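Local coordinates for protein sugar ABC transporter (Agrobacterium radiobacter, PDB 4RXT) that binds alpha-L-arabinopyranose between the two lobes of a periplasmic solute-binding fold and probably hands sugar to an ABC-type importer, at residues 6-12 and 63-69; 18-22 and 91-95; 26-32 and 253-257. One frame throughout, in Å; residues are numbered along the deposited sequence.

Contact 1: residues 6-12 and 63-69; sequences TIPIIVK and PAAIVIS. With ARA (alpha-L-arabinopyranose), chain B.
Ile10 O is held twice by Ser69: the backbone Ser69 N donates to Ile10 O at 3.0 Å, and Ser69 OG adds a weak bond to the same oxygen. OG lies between its own backbone N and carbonyl carbon (chi1 62°), a setting that brings it across to the neighbouring strand. These bonds finish the ladder between strands 9-11 and 66-68, parallel neighbours inside the all-parallel sheet of one lobe of the periplasmic binding protein fold. The preceding rungs run from Ile10 N to Val67 O at 2.8 Å and from Val67 N to Pro8 O, the latter almost linear at 175°. Pro8 has no N-H to offer, and the buried Ala65 O finds no hydrogen-bond partner in the model. Pro8 CD comes within 3.2 Å of Ala65 O, and the CA-H of Ile7 also points at this oxygen.

On the sheet face of Ile9 and Val67, the two side chains run alongside each other in the same direction, Ile9 CD1 lying 3.9 Å from Val67 CG1, while Leu23 and Ala26 of helix 17-33 pack onto Ile9. On the other face, Ile10 CG1 sits beside its own backbone N (chi1 -56°), which sends CD1 back against Ile66 CG2 at 3.9 Å and leaves CB to rest on Ile68 CG1. Beyond the strand, Lys12 lays its CG against Ser69 OG at 3.5 Å, then runs on fully extended until NZ donates to O3 of the arabinose at 3.0 Å.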
# COMPACT_ATOMS: atom_id res chain seq x y z
N THR A 6 19.06 -2.79 -18.94
CA THR A 6 18.18 -3.58 -18.09
C THR A 6 17.95 -2.87 -16.77
O THR A 6 18.89 -2.45 -16.08
CB THR A 6 18.75 -5.01 -17.84
OG1 THR A 6 18.95 -5.68 -19.10
CG2 THR A 6 17.80 -5.81 -16.97
N ILE A 7 16.68 -2.70 -16.43
CA ILE A 7 16.24 -2.11 -15.15
C ILE A 7 15.15 -3.01 -14.55
O ILE A 7 13.98 -2.88 -14.89
CB ILE A 7 15.76 -0.64 -15.34
CG1 ILE A 7 16.86 0.19 -15.98
CG2 ILE A 7 15.34 -0.07 -13.98
CD1 ILE A 7 16.49 1.63 -16.27
N PRO A 8 15.56 -3.96 -13.70
CA PRO A 8 14.60 -4.77 -12.98
C PRO A 8 13.74 -3.95 -12.03
O PRO A 8 14.18 -2.94 -11.48
CB PRO A 8 15.46 -5.74 -12.17
CG PRO A 8 16.81 -5.67 -12.77
CD PRO A 8 16.93 -4.29 -13.29
N ILE A 9 12.53 -4.44 -11.83
CA ILE A 9 11.64 -3.95 -10.77
C ILE A 9 11.35 -5.11 -9.83
O ILE A 9 11.02 -6.23 -10.28
CB ILE A 9 10.32 -3.33 -11.31
CG1 ILE A 9 9.53 -2.71 -10.15
CG2 ILE A 9 9.52 -4.31 -12.20
CD1 ILE A 9 8.49 -1.70 -10.61
N ILE A 10 11.51 -4.83 -8.54
CA ILE A 10 11.34 -5.82 -7.49
C ILE A 10 10.19 -5.35 -6.62
O ILE A 10 10.30 -4.35 -5.92
CB ILE A 10 12.62 -5.99 -6.63
CG1 ILE A 10 13.81 -6.34 -7.51
CG2 ILE A 10 12.40 -7.06 -5.54
CD1 ILE A 10 15.15 -6.27 -6.81
N VAL A 11 9.09 -6.08 -6.68
CA VAL A 11 7.91 -5.77 -5.90
C VAL A 11 7.85 -6.62 -4.64
O VAL A 11 8.64 -7.55 -4.49
CB VAL A 11 6.63 -5.91 -6.72
CG1 VAL A 11 6.65 -4.92 -7.89
CG2 VAL A 11 6.45 -7.35 -7.20
N LYS A 12 6.95 -6.27 -3.71
CA LYS A 12 6.85 -7.05 -2.45
C LYS A 12 6.24 -8.45 -2.67
O LYS A 12 6.53 -9.36 -1.92
CB LYS A 12 5.99 -6.32 -1.41
CG LYS A 12 6.48 -4.95 -0.99
CD LYS A 12 5.72 -4.46 0.21
CE LYS A 12 6.12 -3.06 0.64
NZ LYS A 12 5.45 -2.72 1.93
N PRO A 63 22.79 -4.72 -13.64
CA PRO A 63 21.84 -3.95 -14.43
C PRO A 63 22.16 -2.45 -14.37
O PRO A 63 22.98 -2.04 -13.54
CB PRO A 63 20.51 -4.22 -13.71
CG PRO A 63 20.90 -4.37 -12.27
CD PRO A 63 22.22 -5.12 -12.34
N ALA A 64 21.51 -1.65 -15.20
CA ALA A 64 21.77 -0.19 -15.19
C ALA A 64 21.21 0.52 -13.97
O ALA A 64 21.71 1.57 -13.54
CB ALA A 64 21.21 0.45 -16.45
N ALA A 65 20.11 -0.02 -13.46
CA ALA A 65 19.48 0.51 -12.28
C ALA A 65 18.48 -0.54 -11.77
O ALA A 65 18.19 -1.50 -12.50
CB ALA A 65 18.78 1.82 -12.60
N ILE A 66 17.97 -0.34 -10.57
CA ILE A 66 16.95 -1.19 -9.99
C ILE A 66 15.87 -0.33 -9.34
O ILE A 66 16.19 0.66 -8.66
CB ILE A 66 17.54 -2.17 -8.91
CG1 ILE A 66 18.45 -3.22 -9.57
CG2 ILE A 66 16.43 -2.85 -8.09
CD1 ILE A 66 19.40 -3.91 -8.61
N VAL A 67 14.62 -0.72 -9.57
CA VAL A 67 13.47 -0.16 -8.86
C VAL A 67 13.01 -1.19 -7.86
O VAL A 67 12.83 -2.36 -8.19
CB VAL A 67 12.30 0.20 -9.81
CG1 VAL A 67 11.09 0.73 -9.02
CG2 VAL A 67 12.76 1.22 -10.84
N ILE A 68 12.82 -0.78 -6.62
CA ILE A 68 12.37 -1.69 -5.57
C ILE A 68 11.33 -1.06 -4.65
O ILE A 68 11.43 0.12 -4.31
CB ILE A 68 13.56 -2.25 -4.75
CG1 ILE A 68 13.14 -3.28 -3.70
CG2 ILE A 68 14.39 -1.13 -4.09
CD1 ILE A 68 14.26 -4.14 -3.17
N SER A 69 10.37 -1.90 -4.24
CA SER A 69 9.44 -1.58 -3.13
C SER A 69 9.90 -2.38 -1.91
O SER A 69 9.52 -3.50 -1.76
CB SER A 69 7.98 -1.93 -3.49
OG SER A 69 7.88 -3.32 -3.72
C1 ARA B . -0.46 -1.52 -0.62
C2 ARA B . 0.76 -0.90 0.09
C3 ARA B . 1.93 -1.87 0.02
C4 ARA B . 1.54 -3.27 0.52
C5 ARA B . 0.08 -3.43 0.61
O1 ARA B . -1.38 -0.72 0.11
O2 ARA B . 1.15 0.33 -0.54
O3 ARA B . 3.04 -1.29 0.73
O4 ARA B . 1.89 -3.50 1.88
O5 ARA B . -0.67 -2.92 -0.51

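Contact 2: residues 18-22 and 91-95; sequences YWQIV and GIDSG. With ARA (alpha-L-arabinopyranose), chain B.
Tyr18 OH donates to Asp93 OD1 at 2.8 Å, arriving on the anti side and somewhat out of the carboxylate plane. The carboxylate is part of the sugar site: arabinose O2 donates to the same OD1, and O3 makes a very short bond to OD2. Tyr18 thus steadies a carboxylate that receives two neighbouring sugar hydroxyls. Its CG is placed opposite the backbone N (chi1 179°), which carries the ring under the pyranose, with arabinose C1 3.7 Å above the ring centre. Trp19 meets Asp93 differently. Its CH2 presents the indole edge to OD2 at 3.4 Å, the two planes being 76° apart, while NE1 is engaged by Glu45. The Tyr18 ring sets its CD2 over the middle of the indole, so each aromatic limits how the other can turn.

Asp93 centres a classic gamma turn just past the strand, closed by Ser94 N to Ile92 O, and its side chain is swung out to the sugar. Behind the polar layer, Val22 CG1 and Ile92 CD1 meet tip to tip at 3.6 Å. Ile92 achieves this with CG1 wedged between its backbone N and carbonyl carbon (chi1 62°). Helix 17-33 here bridges to the end of strand 89-92, which lies next to strand 66-68, while Pro249 of helix 249-264 touches both Tyr18 and Val22.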
# COMPACT_ATOMS: atom_id res chain seq x y z
N TYR A 18 -2.46 -5.36 -6.33
CA TYR A 18 -1.82 -4.07 -6.23
C TYR A 18 -0.45 -4.05 -6.94
O TYR A 18 -0.15 -3.15 -7.72
CB TYR A 18 -1.64 -3.72 -4.77
CG TYR A 18 -0.95 -2.38 -4.57
CD1 TYR A 18 -1.67 -1.19 -4.56
CD2 TYR A 18 0.44 -2.31 -4.35
CE1 TYR A 18 -1.03 0.03 -4.35
CE2 TYR A 18 1.06 -1.09 -4.17
CZ TYR A 18 0.33 0.07 -4.13
OH TYR A 18 0.94 1.29 -3.93
N TRP A 19 0.38 -5.04 -6.61
CA TRP A 19 1.72 -5.13 -7.22
C TRP A 19 1.67 -5.44 -8.69
O TRP A 19 2.55 -5.04 -9.43
CB TRP A 19 2.65 -6.12 -6.47
CG TRP A 19 2.92 -5.64 -5.09
CD1 TRP A 19 2.44 -6.16 -3.95
CD2 TRP A 19 3.55 -4.42 -4.75
NE1 TRP A 19 2.77 -5.37 -2.88
CE2 TRP A 19 3.48 -4.29 -3.36
CE3 TRP A 19 4.19 -3.43 -5.49
CZ2 TRP A 19 4.02 -3.22 -2.71
CZ3 TRP A 19 4.74 -2.37 -4.84
CH2 TRP A 19 4.64 -2.27 -3.48
N GLN A 20 0.62 -6.14 -9.12
CA GLN A 20 0.42 -6.38 -10.56
C GLN A 20 0.12 -5.08 -11.32
O GLN A 20 0.52 -4.91 -12.47
CB GLN A 20 -0.67 -7.41 -10.78
CG GLN A 20 -0.19 -8.78 -10.32
CD GLN A 20 -1.28 -9.80 -10.05
OE1 GLN A 20 -2.47 -9.55 -10.28
NE2 GLN A 20 -0.87 -10.96 -9.51
N ILE A 21 -0.49 -4.12 -10.65
CA ILE A 21 -0.72 -2.79 -11.26
C ILE A 21 0.63 -2.08 -11.42
O ILE A 21 0.95 -1.55 -12.45
CB ILE A 21 -1.67 -1.89 -10.46
CG1 ILE A 21 -3.09 -2.49 -10.38
CG2 ILE A 21 -1.74 -0.49 -11.11
CD1 ILE A 21 -3.97 -1.84 -9.32
N VAL A 22 1.43 -2.09 -10.34
CA VAL A 22 2.81 -1.55 -10.39
C VAL A 22 3.61 -2.18 -11.54
O VAL A 22 4.25 -1.48 -12.32
CB VAL A 22 3.56 -1.77 -9.06
CG1 VAL A 22 5.01 -1.31 -9.17
CG2 VAL A 22 2.84 -1.09 -7.92
N GLY A 91 13.56 3.84 -5.19
CA GLY A 91 12.54 3.26 -4.31
C GLY A 91 11.12 3.66 -4.67
O GLY A 91 10.88 4.76 -5.18
N ILE A 92 10.20 2.73 -4.41
CA ILE A 92 8.77 3.03 -4.53
C ILE A 92 8.00 2.50 -3.31
O ILE A 92 8.43 1.55 -2.63
CB ILE A 92 8.15 2.51 -5.85
CG1 ILE A 92 8.24 1.00 -5.97
CG2 ILE A 92 8.80 3.20 -7.05
CD1 ILE A 92 7.34 0.43 -7.07
N ASP A 93 6.87 3.15 -3.04
CA ASP A 93 5.79 2.62 -2.18
C ASP A 93 6.01 2.62 -0.66
O ASP A 93 5.07 2.93 0.06
CB ASP A 93 5.31 1.24 -2.68
CG ASP A 93 4.16 0.69 -1.84
OD1 ASP A 93 3.00 1.07 -2.12
OD2 ASP A 93 4.44 -0.09 -0.90
N SER A 94 7.19 2.23 -0.20
CA SER A 94 7.36 1.83 1.19
C SER A 94 8.83 2.01 1.53
O SER A 94 9.69 1.56 0.81
CB SER A 94 6.93 0.35 1.36
OG SER A 94 6.86 -0.06 2.72
N GLY A 95 9.12 2.70 2.62
CA GLY A 95 10.50 3.11 2.91
C GLY A 95 11.40 2.02 3.43
O GLY A 95 10.96 0.94 3.82
C1 ARA B . -0.46 -1.52 -0.62
C2 ARA B . 0.76 -0.90 0.09
C3 ARA B . 1.93 -1.87 0.02
C4 ARA B . 1.54 -3.27 0.52
C5 ARA B . 0.08 -3.43 0.61
O1 ARA B . -1.38 -0.72 0.11
O2 ARA B . 1.15 0.33 -0.54
O3 ARA B . 3.04 -1.29 0.73
O4 ARA B . 1.89 -3.50 1.88
O5 ARA B . -0.67 -2.92 -0.51

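Contact 3: residues 26-32 and 253-257; sequences ARKAGKD and GYDGI
Ala26 and Gly253 bring two helices so close that backbone meets backbone, the CA-H of Ala26 pointing at Gly253 O across 3.5 Å between Ala26 CA and that oxygen. The axes of the short segments pass 7.4 Å apart with their chain directions 43° from parallel, a spacing made possible by small residues. This is helix-on-helix packing in the lobe that holds strand 9-11. Helix 17-33 follows that strand, whereas helix 249-264 comes much later, after the chain has built most of the other lobe and crossed back, as periplasmic binding proteins of this type do.

The tight half is apolar. Ala26 CB lies against Ile257 CG1 at 3.7 Å, and one turn on Ala29 CB sits in the angle between Ile257 and Tyr254, 3.8 Å from Ile257 CB. Over the tyrosine the methyl makes a CH-pi contact, Ala29 CB standing 3.8 Å from the ring centroid and 16° off the normal. Tyr254 is able to cover Ala29 because its CG is opposite its backbone N (chi1 -168°), laying the ring along the flank of helix 17-33.

On the solvent side Lys28 and Asp32 are exposed, and Tyr254 reaches them from the packed half. Tyr254 OH donates to the anti lone pair of Asp32 OD2 at 2.6 Å, with OD2 at the edge of the ring, near its plane. From the syn side Lys28 NZ forms a salt bridge with Asp32 OD2 at 2.8 Å, after its chain bends past the ring edge, where CG lies close to the ring plane. OD2 therefore accepts from two donors on different lone pairs. The lysine would probably favour an ionised Asp32, and the short phenol bond would then tie that charge to the second helix.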
# COMPACT_ATOMS: atom_id res chain seq x y z
N ALA A 26 5.41 -0.51 -14.91
CA ALA A 26 6.80 -0.73 -15.21
C ALA A 26 6.97 -1.35 -16.59
O ALA A 26 7.87 -0.97 -17.36
CB ALA A 26 7.43 -1.61 -14.13
N ARG A 27 6.09 -2.29 -16.92
CA ARG A 27 6.12 -2.99 -18.22
C ARG A 27 5.90 -2.00 -19.36
O ARG A 27 6.60 -2.02 -20.39
CB ARG A 27 5.02 -4.11 -18.27
CG ARG A 27 5.05 -5.01 -19.47
CD ARG A 27 3.94 -6.04 -19.36
NE ARG A 27 4.01 -6.73 -18.05
CZ ARG A 27 3.02 -6.83 -17.17
NH1 ARG A 27 3.21 -7.47 -16.03
NH2 ARG A 27 1.81 -6.32 -17.41
N LYS A 28 4.87 -1.16 -19.19
CA LYS A 28 4.52 -0.21 -20.24
C LYS A 28 5.69 0.76 -20.45
O LYS A 28 6.08 1.09 -21.58
CB LYS A 28 3.23 0.53 -19.88
CG LYS A 28 2.73 1.52 -20.93
CD LYS A 28 2.36 0.85 -22.24
CE LYS A 28 1.76 1.85 -23.25
NZ LYS A 28 2.25 3.25 -23.07
N ALA A 29 6.28 1.21 -19.34
CA ALA A 29 7.44 2.10 -19.42
C ALA A 29 8.60 1.44 -20.17
O ALA A 29 9.25 2.07 -20.99
CB ALA A 29 7.89 2.53 -18.05
N GLY A 30 8.86 0.16 -19.87
CA GLY A 30 9.90 -0.57 -20.58
C GLY A 30 9.67 -0.54 -22.09
O GLY A 30 10.58 -0.30 -22.87
N LYS A 31 8.44 -0.78 -22.48
CA LYS A 31 8.07 -0.80 -23.91
C LYS A 31 8.19 0.62 -24.51
O LYS A 31 8.72 0.82 -25.62
CB LYS A 31 6.64 -1.34 -24.09
CG LYS A 31 6.48 -2.85 -23.89
CD LYS A 31 5.11 -3.36 -24.36
CE LYS A 31 4.36 -4.20 -23.31
NZ LYS A 31 4.73 -5.65 -23.26
N ASP A 32 7.70 1.61 -23.78
CA ASP A 32 7.66 2.98 -24.32
C ASP A 32 9.07 3.51 -24.50
O ASP A 32 9.37 4.20 -25.48
CB ASP A 32 6.90 3.95 -23.40
CG ASP A 32 5.40 3.78 -23.45
OD1 ASP A 32 4.90 2.99 -24.30
OD2 ASP A 32 4.72 4.45 -22.62
N GLY A 253 5.12 2.38 -10.78
CA GLY A 253 5.81 1.48 -11.69
C GLY A 253 6.37 2.19 -12.92
O GLY A 253 7.54 2.05 -13.26
N TYR A 254 5.51 3.00 -13.55
CA TYR A 254 5.87 3.68 -14.79
C TYR A 254 6.97 4.70 -14.56
O TYR A 254 8.03 4.68 -15.22
CB TYR A 254 4.63 4.33 -15.43
CG TYR A 254 4.90 4.79 -16.85
CD1 TYR A 254 5.58 5.97 -17.10
CD2 TYR A 254 4.55 3.99 -17.93
CE1 TYR A 254 5.87 6.36 -18.40
CE2 TYR A 254 4.81 4.37 -19.24
CZ TYR A 254 5.47 5.56 -19.47
OH TYR A 254 5.74 5.89 -20.77
N ASP A 255 6.69 5.65 -13.67
CA ASP A 255 7.60 6.73 -13.41
C ASP A 255 8.79 6.21 -12.61
O ASP A 255 9.85 6.83 -12.65
CB ASP A 255 6.92 7.90 -12.71
CG ASP A 255 6.11 8.75 -13.66
OD1 ASP A 255 6.19 8.56 -14.90
OD2 ASP A 255 5.41 9.65 -13.17
N GLY A 256 8.64 5.09 -11.92
CA GLY A 256 9.82 4.42 -11.33
C GLY A 256 10.85 4.03 -12.36
O GLY A 256 12.04 4.34 -12.24
N ILE A 257 10.41 3.27 -13.36
CA ILE A 257 11.28 2.90 -14.47
C ILE A 257 11.80 4.12 -15.23
O ILE A 257 12.99 4.22 -15.50
CB ILE A 257 10.58 1.94 -15.44
CG1 ILE A 257 10.28 0.63 -14.74
CG2 ILE A 257 11.42 1.76 -16.71
CD1 ILE A 257 11.47 -0.18 -14.23

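Overall arrangement
Contacts 1 and 2 both end at the arabinose. Their centres are 11 Å apart, and they join through sheet and side chains: Ile92 N lies 2.9 Å from Ile68 O, probably a hydrogen bond, and Trp19 CH2 packs on Ser69 CB at 3.4 Å. Helix 17-33 links contact 2 to contact 3, Val22 CG1 touching Gly253 CA at 3.8 Å. Contact 3 also backs onto contact 1, with Ala26 CB 3.7 Å from Ile9 CD1 and Ile257 beside Val67. It stays outside the pocket, Gly253 being about 12 Å from the sugar between nearest atoms. Contacts 1 and 2 thus supply residues to the site, whereas contact 3 packs two helices behind it.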